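Long-range contacts in 3-phosphoshikimate 1-carboxyvinyltransferase (Streptomyces sviceus, PDB 7M0O), which probably catalyses transfer of the enolpyruvyl group of phosphoenolpyruvate to the 5-hydroxyl of shikimate-3-phosphate, the sixth step of chorismate biosynthesis: residues A[22-27]-A[56-61]; A[30-35]-A[50-55]; A[192-197]-A[213-218]; A[46-51]-A[64-69]. All coordinates share one frame; numbering follows the deposited sequence.

All four contacts reach one four-stranded mixed sheet, ordered 50-52, 56-60, 24-28, 216-218; contact 4 does so through the start of strand 50-52. Contact 1 pairs the two inner strands, and its centre lies about 12 Å from that of contact 2 and about 11 Å from that of contact 3. Gln58 N lies 2.6 Å from Gly51 O, which ties 56-60 to the edge strand used by contacts 2 and 4; on the other side Thr26 O lies 2.7 Å from Tyr217 N of contact 3. Contacts 2 and 4 share Val50 and Gly51, although their centres are about 17 Å apart. The predicted substrate site is near contact 3, where the Tyr217 side chain is about 7 Å from that of Arg13; contact 4 is remote from it.

Contact 1 (A[22-27]-A[56-61]); sequences DGVTTL and TWQVDG
Strands 24-27 and 56-60 run antiparallel, their axes approaching to 4.7 Å with 163° between their directions, and the register pairs Val24 with Asp60 through to Leu27 with Trp57. Two reciprocal pairs of backbone hydrogen bonds fix it: Thr25 with Val59, and Leu27 with Trp57, where Leu27 N to Trp57 O measures 2.8 Å and is nearly straight at 169°. Beyond the strand, Gly61 N donates to Gly23 O (2.8 Å), and a water accepts from Gly23 N while donating to Gly61 O, so the pairing is carried on through solvent. On the face of Val24, Thr26, Gln58 and Asp60, the two methyls of Val24 divide their work. CG1, anti to the backbone N (chi1 180°), meets Gln58 CG at 3.5 Å, whereas CG2 lies alongside the Asp60 carboxylate, 3.4 Å from OD1. The charge of Asp60 is answered elsewhere, since OD2 forms a salt bridge with Arg49. Further along, Thr26 CG2 crosses toward Thr56 CB (4.0 Å). The other face is buried: Leu27 and Trp57 touch through their CB atoms at 4.5 Å, after which the indole leads away to pack on helix 34-45. Helix 8-20 lies against this face, with Leu15 meeting both Leu27 and Trp57 and Ala18 meeting Thr25 and Val59. Helices inside, against Thr25, Leu27, Trp57 and Val59, and a sheet turning Val24, Thr26, Gln58 and Asp60 outward fit the inside-out alpha/beta barrel of EPSP synthase domains.

Contact 2 (A[30-35]-A[50-55]); sequences PLRSDD and VGRTPD
The guanidinium of Arg32 reaches Thr53 through NH2, which donates to the backbone O of Thr53 at 3.1 Å with an N-H...O angle of 159°. The acceptor sits at the edge of the guanidinium, close to its plane, but the donor stands above the carbonyl plane, 56° out of it. A water closes a second path between the same two residues, accepting from Arg32 NE (2.7 Å) and donating to Thr53 O (2.9 Å). The Arg32 chain, extended from CG to NE, carries the guanidinium from the 30-33 loop to the Thr53 carbonyl. Its NH2 also packs against Arg52 CB, while NH1 lies over one face of the Arg52 guanidinium, 4.0 Å from Arg52 NH1, with the two planes only 21° apart. The closeness of the two positive groups is probably eased by Glu37 of helix 34-45, which forms a salt bridge with Arg52 NH1; the Arg52 chain, bent at chi3, makes a cation-pi contact with Trp57. Pro30 adds a small contact, CD to Asp55 O at 3.8 Å. The acceptor's own turn is ordered by Thr53 OG1, which accepts from Asp55 N (3.2 Å) and also bonds Thr56 N. This ST turn shapes the hairpin connection between strands 50-52 and 56-60, which Arg32 ties to the loop leading into helix 34-45.

Contact 3 (A[192-197]-A[213-218]); sequences RAFGVE and RATTYA
Where helix 182-193 ends, Phe194 comes within 5.1 Å of Arg213, CA to CA, and the backbones join through Arg213 N donating to Phe194 O at 2.9 Å, nearly straight (175°) although the donor lies above the carbonyl plane. A water donates to both Ala193 O and Arg213 O, bridging a second pair of backbone positions. The Phe194 ring packs against Thr215 and Tyr217 of the other segment. Over one face rests Thr215 CG2, a CH-pi contact 4.0 Å from the ring centroid and close to its normal. Thr215 has OG1 anti to the backbone N (chi1 -168°), and this leaves the methyl between N and the carbonyl carbon, turned to the ring. At the far end of the ring, Phe194 CZ touches Tyr217 CB (3.9 Å); the two aromatic planes are inclined at 42°, an oblique pairing. Tyr217 CE1 also meets Ala193 CB at 3.9 Å. Arg213, its chain bent at chi2 and chi3, folds back so that NH2 comes 2.6 Å from Gly195 O, a weak and doubtful bond given its poor angle, and packs on Val196 CG2. The side chain of Thr25, on strand 24-28, also touches Phe194. Gly195, with positive phi, is the C-prime residue of a Schellman motif: its N bonds Arg192 O, and Val196 N bonds Met191 O. Such a glycine-terminated helix end here docks on the approach to edge strand 216-218.

Contact 4 (A[46-51]-A[64-69]); sequences LGYRVG and QGPAVA
Leu46 lies side by side with the Pro66 ring, CB to CB at 3.8 Å, and its CD2 reaches Pro66 CB and CG at 4.0 Å. Placing CG beside the backbone N (chi1 -71°) directs the leucine along the proline, with both side chains pointing the same way. Tyr48 approaches the same residue obliquely: CE1 is 3.7 Å from Pro66 CA and OH is 3.5 Å from Pro66 CD, so the phenol end is set against the Gly65-Pro66 link. The proximity of Tyr48 OH to Pro66 N is plain packing, as that nitrogen carries no hydrogen. Leu46 O is the polar focus, receiving two weak bonds, from Ala67 N at 3.0 Å with a bent angle of 123° and from Val68 N, longer at 3.4 Å but straight at 172°. Val68 CG2 also closes on this oxygen (3.6 Å). Leu46 directly precedes Gly47, whose positive phi and two bonds back into the last turn make the Schellman motif that ends helix 34-45; the loop 64-69, which connects strand 56-60 to strand 70-74, is held beside this helix terminus by the two weak bonds and the Pro66 packing. Gly47 packs closely beside Ala67, whose CB stands 3.5 Å from Gly47 O. Behind Leu46 and Pro66, Tyr96 of strand 95-99 touches both, carrying the apolar cluster to the neighbouring sheet, and its OH bonds Val68 O.

Contact 1 (A[22-27]-A[56-61])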
loop_
_atom_site.group_PDB
_atom_site.type_symbol
_atom_site.label_atom_id
_atom_site.label_comp_id
_atom_site.label_asym_id
_atom_site.label_seq_id
_atom_site.Cartn_x
_atom_site.Cartn_y
_atom_site.Cartn_z
ATOM N N ASP A 22 -22.770 -7.803 2.880
ATOM C CA ASP A 22 -24.212 -7.865 2.673
ATOM C C ASP A 22 -24.663 -6.483 2.218
ATOM O O ASP A 22 -24.656 -5.529 3.004
ATOM C CB ASP A 22 -24.905 -8.312 3.958
ATOM C CG ASP A 22 -26.414 -8.373 3.823
ATOM O OD1 ASP A 22 -26.917 -8.427 2.684
ATOM O OD2 ASP A 22 -27.102 -8.364 4.864
ATOM N N GLY A 23 -25.009 -6.366 0.942
ATOM C CA GLY A 23 -25.480 -5.129 0.351
ATOM C C GLY A 23 -24.621 -4.714 -0.828
ATOM O O GLY A 23 -23.750 -5.454 -1.296
ATOM N N VAL A 24 -24.887 -3.513 -1.332
ATOM C CA VAL A 24 -24.142 -2.959 -2.460
ATOM C C VAL A 24 -23.095 -2.005 -1.905
ATOM O O VAL A 24 -23.430 -1.031 -1.223
ATOM C CB VAL A 24 -25.070 -2.250 -3.457
ATOM C CG1 VAL A 24 -24.250 -1.690 -4.601
ATOM C CG2 VAL A 24 -26.121 -3.221 -3.971
ATOM N N THR A 25 -21.823 -2.301 -2.165
ATOM C CA THR A 25 -20.727 -1.442 -1.738
ATOM C C THR A 25 -20.290 -0.545 -2.885
ATOM O O THR A 25 -20.173 -0.991 -4.029
ATOM C CB THR A 25 -19.530 -2.264 -1.257
ATOM O OG1 THR A 25 -19.856 -2.876 -0.023
ATOM C CG2 THR A 25 -18.288 -1.393 -1.059
ATOM N N THR A 26 -20.041 0.721 -2.564
ATOM C CA THR A 26 -19.469 1.678 -3.504
ATOM C C THR A 26 -18.046 1.998 -3.056
ATOM O O THR A 26 -17.832 2.438 -1.920
ATOM C CB THR A 26 -20.330 2.939 -3.579
ATOM O OG1 THR A 26 -21.679 2.569 -3.899
ATOM C CG2 THR A 26 -19.805 3.909 -4.642
ATOM N N LEU A 27 -17.079 1.737 -3.932
ATOM C CA LEU A 27 -15.683 2.081 -3.711
ATOM C C LEU A 27 -15.378 3.356 -4.486
ATOM O O LEU A 27 -15.576 3.407 -5.707
ATOM C CB LEU A 27 -14.765 0.952 -4.171
ATOM C CG LEU A 27 -15.033 -0.423 -3.553
ATOM C CD1 LEU A 27 -13.981 -1.405 -4.027
ATOM C CD2 LEU A 27 -15.027 -0.305 -2.038
ATOM N N THR A 56 -15.837 5.500 -9.521
ATOM C CA THR A 56 -16.361 4.603 -8.490
ATOM C C THR A 56 -16.641 3.227 -9.074
ATOM O O THR A 56 -17.069 3.098 -10.223
ATOM C CB THR A 56 -17.673 5.117 -7.833
ATOM O OG1 THR A 56 -18.716 5.213 -8.817
ATOM C CG2 THR A 56 -17.482 6.478 -7.176
ATOM N N TRP A 57 -16.421 2.197 -8.258
ATOM C CA TRP A 57 -16.819 0.829 -8.573
ATOM C C TRP A 57 -17.950 0.416 -7.642
ATOM O O TRP A 57 -17.934 0.733 -6.445
ATOM C CB TRP A 57 -15.657 -0.160 -8.427
ATOM C CG TRP A 57 -14.521 0.066 -9.384
ATOM C CD1 TRP A 57 -14.309 1.166 -10.174
ATOM C CD2 TRP A 57 -13.416 -0.813 -9.619
ATOM N NE1 TRP A 57 -13.149 1.012 -10.897
ATOM C CE2 TRP A 57 -12.582 -0.196 -10.571
ATOM C CE3 TRP A 57 -13.057 -2.069 -9.122
ATOM C CZ2 TRP A 57 -11.413 -0.798 -11.041
ATOM C CZ3 TRP A 57 -11.896 -2.659 -9.586
ATOM C CH2 TRP A 57 -11.089 -2.025 -10.533
ATOM N N GLN A 58 -18.925 -0.299 -8.193
ATOM C CA GLN A 58 -20.104 -0.744 -7.466
ATOM C C GLN A 58 -20.137 -2.267 -7.474
ATOM O O GLN A 58 -20.061 -2.879 -8.546
ATOM C CB GLN A 58 -21.354 -0.172 -8.129
ATOM C CG GLN A 58 -22.606 -0.259 -7.337
ATOM C CD GLN A 58 -23.463 0.967 -7.535
ATOM O OE1 GLN A 58 -23.175 2.031 -6.993
ATOM N NE2 GLN A 58 -24.505 0.835 -8.343
ATOM N N VAL A 59 -20.212 -2.886 -6.291
ATOM C CA VAL A 59 -20.172 -4.348 -6.176
ATOM C C VAL A 59 -21.362 -4.813 -5.348
ATOM O O VAL A 59 -21.526 -4.384 -4.203
ATOM C CB VAL A 59 -18.864 -4.853 -5.539
ATOM C CG1 VAL A 59 -18.827 -6.392 -5.530
ATOM C CG2 VAL A 59 -17.628 -4.272 -6.256
ATOM N N ASP A 60 -22.177 -5.702 -5.915
ATOM C CA ASP A 60 -23.243 -6.361 -5.160
ATOM C C ASP A 60 -22.624 -7.479 -4.340
ATOM O O ASP A 60 -22.148 -8.474 -4.901
ATOM C CB ASP A 60 -24.303 -6.925 -6.099
ATOM C CG ASP A 60 -25.262 -5.879 -6.586
ATOM O OD1 ASP A 60 -24.848 -4.707 -6.730
ATOM O OD2 ASP A 60 -26.432 -6.236 -6.838
ATOM N N GLY A 61 -22.618 -7.330 -3.019
ATOM C CA GLY A 61 -21.954 -8.316 -2.187
ATOM C C GLY A 61 -22.687 -9.645 -2.195
ATOM O O GLY A 61 -23.903 -9.707 -2.371
HETATM O O HOH W 1 -25.842 -7.946 -1.231
#

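Contact 2 (A[30-35]-A[50-55])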
loop_
_atom_site.group_PDB
_atom_site.type_symbol
_atom_site.label_atom_id
_atom_site.label_comp_id
_atom_site.label_asym_id
_atom_site.label_seq_id
_atom_site.Cartn_x
_atom_site.Cartn_y
_atom_site.Cartn_z
ATOM N N PRO A 30 -10.919 3.875 -6.452
ATOM C CA PRO A 30 -9.980 2.749 -6.344
ATOM C C PRO A 30 -8.858 2.877 -7.370
ATOM O O PRO A 30 -8.990 3.536 -8.401
ATOM C CB PRO A 30 -10.855 1.527 -6.636
ATOM C CG PRO A 30 -11.881 2.054 -7.583
ATOM C CD PRO A 30 -12.187 3.451 -7.082
ATOM N N LEU A 31 -7.726 2.250 -7.063
ATOM C CA LEU A 31 -6.636 2.186 -8.028
ATOM C C LEU A 31 -7.047 1.312 -9.209
ATOM O O LEU A 31 -7.544 0.192 -9.025
ATOM C CB LEU A 31 -5.370 1.633 -7.365
ATOM C CG LEU A 31 -4.205 1.314 -8.311
ATOM C CD1 LEU A 31 -3.673 2.585 -8.958
ATOM C CD2 LEU A 31 -3.088 0.563 -7.614
ATOM N N ARG A 32 -6.838 1.822 -10.424
ATOM C CA ARG A 32 -7.040 1.039 -11.636
ATOM C C ARG A 32 -5.673 0.561 -12.113
ATOM O O ARG A 32 -4.863 1.361 -12.603
ATOM C CB ARG A 32 -7.744 1.864 -12.709
ATOM C CG ARG A 32 -9.240 2.015 -12.468
ATOM C CD ARG A 32 -9.866 2.815 -13.605
ATOM N NE ARG A 32 -11.328 2.791 -13.609
ATOM C CZ ARG A 32 -12.060 2.030 -14.419
ATOM N NH1 ARG A 32 -11.474 1.214 -15.292
ATOM N NH2 ARG A 32 -13.381 2.091 -14.365
ATOM N N SER A 33 -5.404 -0.732 -11.938
ATOM C CA SER A 33 -4.182 -1.361 -12.433
ATOM C C SER A 33 -4.550 -2.659 -13.129
ATOM O O SER A 33 -5.706 -3.081 -13.094
ATOM C CB SER A 33 -3.195 -1.618 -11.285
ATOM O OG SER A 33 -3.691 -2.613 -10.406
ATOM N N ASP A 34 -3.552 -3.325 -13.729
ATOM C CA ASP A 34 -3.820 -4.632 -14.323
ATOM C C ASP A 34 -4.280 -5.631 -13.266
ATOM O O ASP A 34 -5.167 -6.450 -13.533
ATOM C CB ASP A 34 -2.592 -5.166 -15.070
ATOM C CG ASP A 34 -2.317 -4.401 -16.357
ATOM O OD1 ASP A 34 -3.264 -3.786 -16.919
ATOM O OD2 ASP A 34 -1.146 -4.408 -16.810
ATOM N N ASP A 35 -3.717 -5.554 -12.044
ATOM C CA ASP A 35 -4.131 -6.470 -10.983
ATOM C C ASP A 35 -5.584 -6.221 -10.582
ATOM O O ASP A 35 -6.383 -7.157 -10.527
ATOM C CB ASP A 35 -3.198 -6.345 -9.769
ATOM C CG ASP A 35 -3.404 -7.461 -8.721
ATOM O OD1 ASP A 35 -4.294 -8.330 -8.877
ATOM O OD2 ASP A 35 -2.645 -7.483 -7.727
ATOM N N VAL A 50 -20.542 -6.311 -10.988
ATOM C CA VAL A 50 -19.557 -5.251 -10.797
ATOM C C VAL A 50 -19.843 -4.158 -11.815
ATOM O O VAL A 50 -19.739 -4.392 -13.025
ATOM C CB VAL A 50 -18.115 -5.768 -10.949
ATOM C CG1 VAL A 50 -17.110 -4.616 -10.820
ATOM C CG2 VAL A 50 -17.829 -6.877 -9.919
ATOM N N GLY A 51 -20.188 -2.973 -11.333
ATOM C CA GLY A 51 -20.423 -1.804 -12.181
ATOM C C GLY A 51 -19.370 -0.756 -11.913
ATOM O O GLY A 51 -18.942 -0.566 -10.769
ATOM N N ARG A 52 -18.915 -0.081 -12.970
ATOM C CA ARG A 52 -17.805 0.841 -12.811
ATOM C C ARG A 52 -18.050 2.130 -13.583
ATOM O O ARG A 52 -18.709 2.141 -14.629
ATOM C CB ARG A 52 -16.483 0.196 -13.251
ATOM C CG ARG A 52 -16.077 -1.008 -12.376
ATOM C CD ARG A 52 -14.721 -1.563 -12.759
ATOM N NE ARG A 52 -14.727 -2.154 -14.095
ATOM C CZ ARG A 52 -13.638 -2.593 -14.715
ATOM N NH1 ARG A 52 -12.459 -2.503 -14.118
ATOM N NH2 ARG A 52 -13.724 -3.112 -15.935
ATOM N N THR A 53 -17.525 3.231 -13.021
ATOM C CA THR A 53 -17.413 4.536 -13.670
ATOM C C THR A 53 -15.942 4.930 -13.593
ATOM O O THR A 53 -15.142 4.205 -12.985
ATOM C CB THR A 53 -18.299 5.606 -13.008
ATOM O OG1 THR A 53 -17.798 5.948 -11.705
ATOM C CG2 THR A 53 -19.746 5.156 -12.904
ATOM N N PRO A 54 -15.525 6.056 -14.182
ATOM C CA PRO A 54 -14.121 6.466 -14.015
ATOM C C PRO A 54 -13.750 6.801 -12.573
ATOM O O PRO A 54 -12.552 6.857 -12.262
ATOM C CB PRO A 54 -14.000 7.695 -14.926
ATOM C CG PRO A 54 -15.079 7.517 -15.943
ATOM C CD PRO A 54 -16.213 6.863 -15.207
ATOM N N ASP A 55 -14.732 6.981 -11.687
ATOM C CA ASP A 55 -14.512 7.427 -10.315
ATOM C C ASP A 55 -14.875 6.393 -9.258
ATOM O O ASP A 55 -14.293 6.426 -8.173
ATOM C CB ASP A 55 -15.315 8.706 -10.028
ATOM C CG ASP A 55 -14.660 9.960 -10.601
ATOM O OD1 ASP A 55 -15.343 11.008 -10.659
ATOM O OD2 ASP A 55 -13.472 9.905 -10.998
HETATM O O HOH W 2 -12.770 3.619 -11.482
#

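Contact 3 (A[192-197]-A[213-218])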
loop_
_atom_site.group_PDB
_atom_site.type_symbol
_atom_site.label_atom_id
_atom_site.label_comp_id
_atom_site.label_asym_id
_atom_site.label_seq_id
_atom_site.Cartn_x
_atom_site.Cartn_y
_atom_site.Cartn_z
ATOM N N ARG A 192 -13.399 -2.872 10.254
ATOM C CA ARG A 192 -14.296 -2.106 11.123
ATOM C C ARG A 192 -15.223 -1.218 10.305
ATOM O O ARG A 192 -16.408 -1.084 10.634
ATOM C CB ARG A 192 -13.499 -1.266 12.130
ATOM C CG ARG A 192 -12.911 -2.055 13.290
ATOM C CD ARG A 192 -12.404 -1.147 14.415
ATOM N NE ARG A 192 -11.160 -0.469 14.057
ATOM C CZ ARG A 192 -9.944 -0.963 14.280
ATOM N NH1 ARG A 192 -9.800 -2.148 14.861
ATOM N NH2 ARG A 192 -8.868 -0.273 13.920
ATOM N N ALA A 193 -14.711 -0.619 9.222
ATOM C CA ALA A 193 -15.565 0.176 8.346
ATOM C C ALA A 193 -16.648 -0.669 7.691
ATOM O O ALA A 193 -17.702 -0.141 7.318
ATOM C CB ALA A 193 -14.724 0.879 7.278
ATOM N N PHE A 194 -16.422 -1.973 7.568
ATOM C CA PHE A 194 -17.416 -2.893 7.046
ATOM C C PHE A 194 -18.108 -3.681 8.160
ATOM O O PHE A 194 -18.653 -4.759 7.908
ATOM C CB PHE A 194 -16.758 -3.819 6.011
ATOM C CG PHE A 194 -16.529 -3.160 4.670
ATOM C CD1 PHE A 194 -17.436 -3.348 3.623
ATOM C CD2 PHE A 194 -15.435 -2.348 4.458
ATOM C CE1 PHE A 194 -17.245 -2.730 2.395
ATOM C CE2 PHE A 194 -15.229 -1.732 3.226
ATOM C CZ PHE A 194 -16.122 -1.921 2.192
ATOM N N GLY A 195 -18.063 -3.174 9.388
ATOM C CA GLY A 195 -18.936 -3.642 10.452
ATOM C C GLY A 195 -18.438 -4.790 11.294
ATOM O O GLY A 195 -19.251 -5.441 11.967
ATOM N N VAL A 196 -17.132 -5.055 11.322
ATOM C CA VAL A 196 -16.587 -6.188 12.061
ATOM C C VAL A 196 -15.465 -5.713 12.972
ATOM O O VAL A 196 -14.511 -5.087 12.507
ATOM C CB VAL A 196 -16.073 -7.290 11.121
ATOM C CG1 VAL A 196 -15.261 -8.269 11.924
ATOM C CG2 VAL A 196 -17.249 -7.981 10.436
ATOM N N GLU A 197 -15.569 -6.026 14.265
ATOM C CA GLU A 197 -14.511 -5.754 15.231
ATOM C C GLU A 197 -13.684 -7.017 15.475
ATOM O O GLU A 197 -14.233 -8.067 15.828
ATOM C CB GLU A 197 -15.101 -5.253 16.556
ATOM C CG GLU A 197 -15.557 -3.808 16.536
ATOM C CD GLU A 197 -14.409 -2.838 16.780
ATOM O OE1 GLU A 197 -14.657 -1.611 16.788
ATOM O OE2 GLU A 197 -13.258 -3.300 16.958
ATOM N N ARG A 213 -21.014 -5.633 6.572
ATOM C CA ARG A 213 -22.065 -4.692 6.198
ATOM C C ARG A 213 -21.548 -3.790 5.081
ATOM O O ARG A 213 -20.552 -3.083 5.276
ATOM C CB ARG A 213 -22.480 -3.838 7.397
ATOM C CG ARG A 213 -23.734 -4.320 8.131
ATOM C CD ARG A 213 -23.574 -5.733 8.676
ATOM N NE ARG A 213 -22.262 -5.942 9.292
ATOM C CZ ARG A 213 -21.923 -7.015 10.004
ATOM N NH1 ARG A 213 -22.802 -7.993 10.213
ATOM N NH2 ARG A 213 -20.702 -7.107 10.515
ATOM N N ALA A 214 -22.236 -3.788 3.937
ATOM C CA ALA A 214 -21.822 -2.958 2.812
ATOM C C ALA A 214 -21.860 -1.485 3.194
ATOM O O ALA A 214 -22.622 -1.063 4.074
ATOM C CB ALA A 214 -22.722 -3.181 1.599
ATOM N N THR A 215 -21.057 -0.695 2.491
ATOM C CA THR A 215 -20.959 0.729 2.770
ATOM C C THR A 215 -20.415 1.441 1.532
ATOM O O THR A 215 -20.124 0.820 0.507
ATOM C CB THR A 215 -20.083 0.966 4.008
ATOM O OG1 THR A 215 -20.214 2.324 4.442
ATOM C CG2 THR A 215 -18.619 0.664 3.696
ATOM N N THR A 216 -20.325 2.766 1.619
ATOM C CA THR A 216 -19.558 3.553 0.665
ATOM C C THR A 216 -18.174 3.731 1.270
ATOM O O THR A 216 -18.056 4.244 2.384
ATOM C CB THR A 216 -20.222 4.904 0.386
ATOM O OG1 THR A 216 -21.393 4.721 -0.417
ATOM C CG2 THR A 216 -19.273 5.836 -0.368
ATOM N N TYR A 217 -17.135 3.273 0.565
ATOM C CA TYR A 217 -15.779 3.270 1.104
ATOM C C TYR A 217 -14.854 3.975 0.125
ATOM O O TYR A 217 -14.681 3.517 -1.010
ATOM C CB TYR A 217 -15.267 1.851 1.399
ATOM C CG TYR A 217 -13.960 1.904 2.155
ATOM C CD1 TYR A 217 -13.936 2.115 3.531
ATOM C CD2 TYR A 217 -12.750 1.809 1.481
ATOM C CE1 TYR A 217 -12.730 2.210 4.213
ATOM C CE2 TYR A 217 -11.548 1.903 2.147
ATOM C CZ TYR A 217 -11.542 2.103 3.509
ATOM O OH TYR A 217 -10.334 2.197 4.163
ATOM N N ALA A 218 -14.273 5.087 0.565
ATOM C CA ALA A 218 -13.325 5.851 -0.234
ATOM C C ALA A 218 -11.912 5.311 -0.031
ATOM O O ALA A 218 -11.455 5.164 1.113
ATOM C CB ALA A 218 -13.382 7.332 0.148
HETATM O O HOH W 3 -20.263 -0.867 7.118
#

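Contact 4 (A[46-51]-A[64-69])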
loop_
_atom_site.group_PDB
_atom_site.type_symbol
_atom_site.label_atom_id
_atom_site.label_comp_id
_atom_site.label_asym_id
_atom_site.label_seq_id
_atom_site.Cartn_x
_atom_site.Cartn_y
_atom_site.Cartn_z
ATOM N N LEU A 46 -17.047 -15.175 -11.670
ATOM C CA LEU A 46 -17.632 -15.915 -10.553
ATOM C C LEU A 46 -19.095 -15.571 -10.316
ATOM O O LEU A 46 -19.713 -16.152 -9.418
ATOM C CB LEU A 46 -16.811 -15.666 -9.278
ATOM C CG LEU A 46 -15.412 -16.316 -9.233
ATOM C CD1 LEU A 46 -14.570 -15.759 -8.087
ATOM C CD2 LEU A 46 -15.495 -17.855 -9.166
ATOM N N GLY A 47 -19.666 -14.649 -11.088
ATOM C CA GLY A 47 -21.071 -14.330 -10.964
ATOM C C GLY A 47 -21.407 -13.165 -10.067
ATOM O O GLY A 47 -22.576 -13.015 -9.689
ATOM N N TYR A 48 -20.427 -12.355 -9.687
ATOM C CA TYR A 48 -20.707 -11.114 -8.986
ATOM C C TYR A 48 -21.039 -10.008 -9.984
ATOM O O TYR A 48 -20.531 -9.981 -11.107
ATOM C CB TYR A 48 -19.507 -10.678 -8.137
ATOM C CG TYR A 48 -19.069 -11.610 -7.015
ATOM C CD1 TYR A 48 -18.407 -12.802 -7.286
ATOM C CD2 TYR A 48 -19.247 -11.254 -5.686
ATOM C CE1 TYR A 48 -17.972 -13.642 -6.270
ATOM C CE2 TYR A 48 -18.819 -12.089 -4.653
ATOM C CZ TYR A 48 -18.181 -13.284 -4.955
ATOM O OH TYR A 48 -17.733 -14.127 -3.958
ATOM N N ARG A 49 -21.905 -9.094 -9.561
ATOM C CA ARG A 49 -22.249 -7.923 -10.359
ATOM C C ARG A 49 -21.293 -6.795 -10.002
ATOM O O ARG A 49 -21.256 -6.360 -8.847
ATOM C CB ARG A 49 -23.685 -7.484 -10.094
ATOM C CG ARG A 49 -24.746 -8.510 -10.458
ATOM C CD ARG A 49 -26.127 -7.889 -10.314
ATOM N NE ARG A 49 -26.244 -6.651 -11.095
ATOM C CZ ARG A 49 -26.328 -5.424 -10.573
ATOM N NH1 ARG A 49 -26.314 -5.250 -9.258
ATOM N NH2 ARG A 49 -26.439 -4.365 -11.371
ATOM N N VAL A 50 -20.542 -6.311 -10.988
ATOM C CA VAL A 50 -19.557 -5.251 -10.797
ATOM C C VAL A 50 -19.843 -4.158 -11.815
ATOM O O VAL A 50 -19.739 -4.392 -13.025
ATOM C CB VAL A 50 -18.115 -5.768 -10.949
ATOM C CG1 VAL A 50 -17.110 -4.616 -10.820
ATOM C CG2 VAL A 50 -17.829 -6.877 -9.919
ATOM N N GLY A 51 -20.188 -2.973 -11.333
ATOM C CA GLY A 51 -20.423 -1.804 -12.181
ATOM C C GLY A 51 -19.370 -0.756 -11.913
ATOM O O GLY A 51 -18.942 -0.566 -10.769
ATOM N N GLN A 64 -22.605 -15.464 0.680
ATOM C CA GLN A 64 -22.330 -16.894 0.573
ATOM C C GLN A 64 -21.449 -17.233 -0.629
ATOM O O GLN A 64 -21.400 -18.389 -1.047
ATOM C CB GLN A 64 -23.625 -17.711 0.523
ATOM C CG GLN A 64 -24.404 -17.768 1.838
ATOM C CD GLN A 64 -23.569 -18.216 3.007
ATOM O OE1 GLN A 64 -22.826 -19.202 2.930
ATOM N NE2 GLN A 64 -23.681 -17.489 4.109
ATOM N N GLY A 65 -20.743 -16.252 -1.191
ATOM C CA GLY A 65 -19.722 -16.550 -2.170
ATOM C C GLY A 65 -20.197 -16.518 -3.609
ATOM O O GLY A 65 -21.282 -16.031 -3.918
ATOM N N PRO A 66 -19.362 -17.025 -4.519
ATOM C CA PRO A 66 -19.665 -16.936 -5.953
ATOM C C PRO A 66 -21.039 -17.488 -6.309
ATOM O O PRO A 66 -21.491 -18.491 -5.756
ATOM C CB PRO A 66 -18.553 -17.770 -6.595
ATOM C CG PRO A 66 -17.393 -17.619 -5.638
ATOM C CD PRO A 66 -18.045 -17.639 -4.267
ATOM N N ALA A 67 -21.690 -16.830 -7.274
ATOM C CA ALA A 67 -23.008 -17.271 -7.721
ATOM C C ALA A 67 -22.922 -18.578 -8.502
ATOM O O ALA A 67 -23.700 -19.511 -8.260
ATOM C CB ALA A 67 -23.666 -16.179 -8.566
ATOM N N VAL A 68 -21.973 -18.671 -9.440
ATOM C CA VAL A 68 -21.915 -19.825 -10.332
ATOM C C VAL A 68 -21.541 -21.084 -9.556
ATOM O O VAL A 68 -20.873 -21.036 -8.519
ATOM C CB VAL A 68 -20.925 -19.582 -11.485
ATOM C CG1 VAL A 68 -21.371 -18.390 -12.323
ATOM C CG2 VAL A 68 -19.514 -19.360 -10.958
ATOM N N ALA A 69 -21.979 -22.234 -10.070
ATOM C CA ALA A 69 -21.653 -23.505 -9.443
ATOM C C ALA A 69 -20.285 -24.033 -9.860
ATOM O O ALA A 69 -19.719 -24.867 -9.156
ATOM C CB ALA A 69 -22.730 -24.542 -9.775
#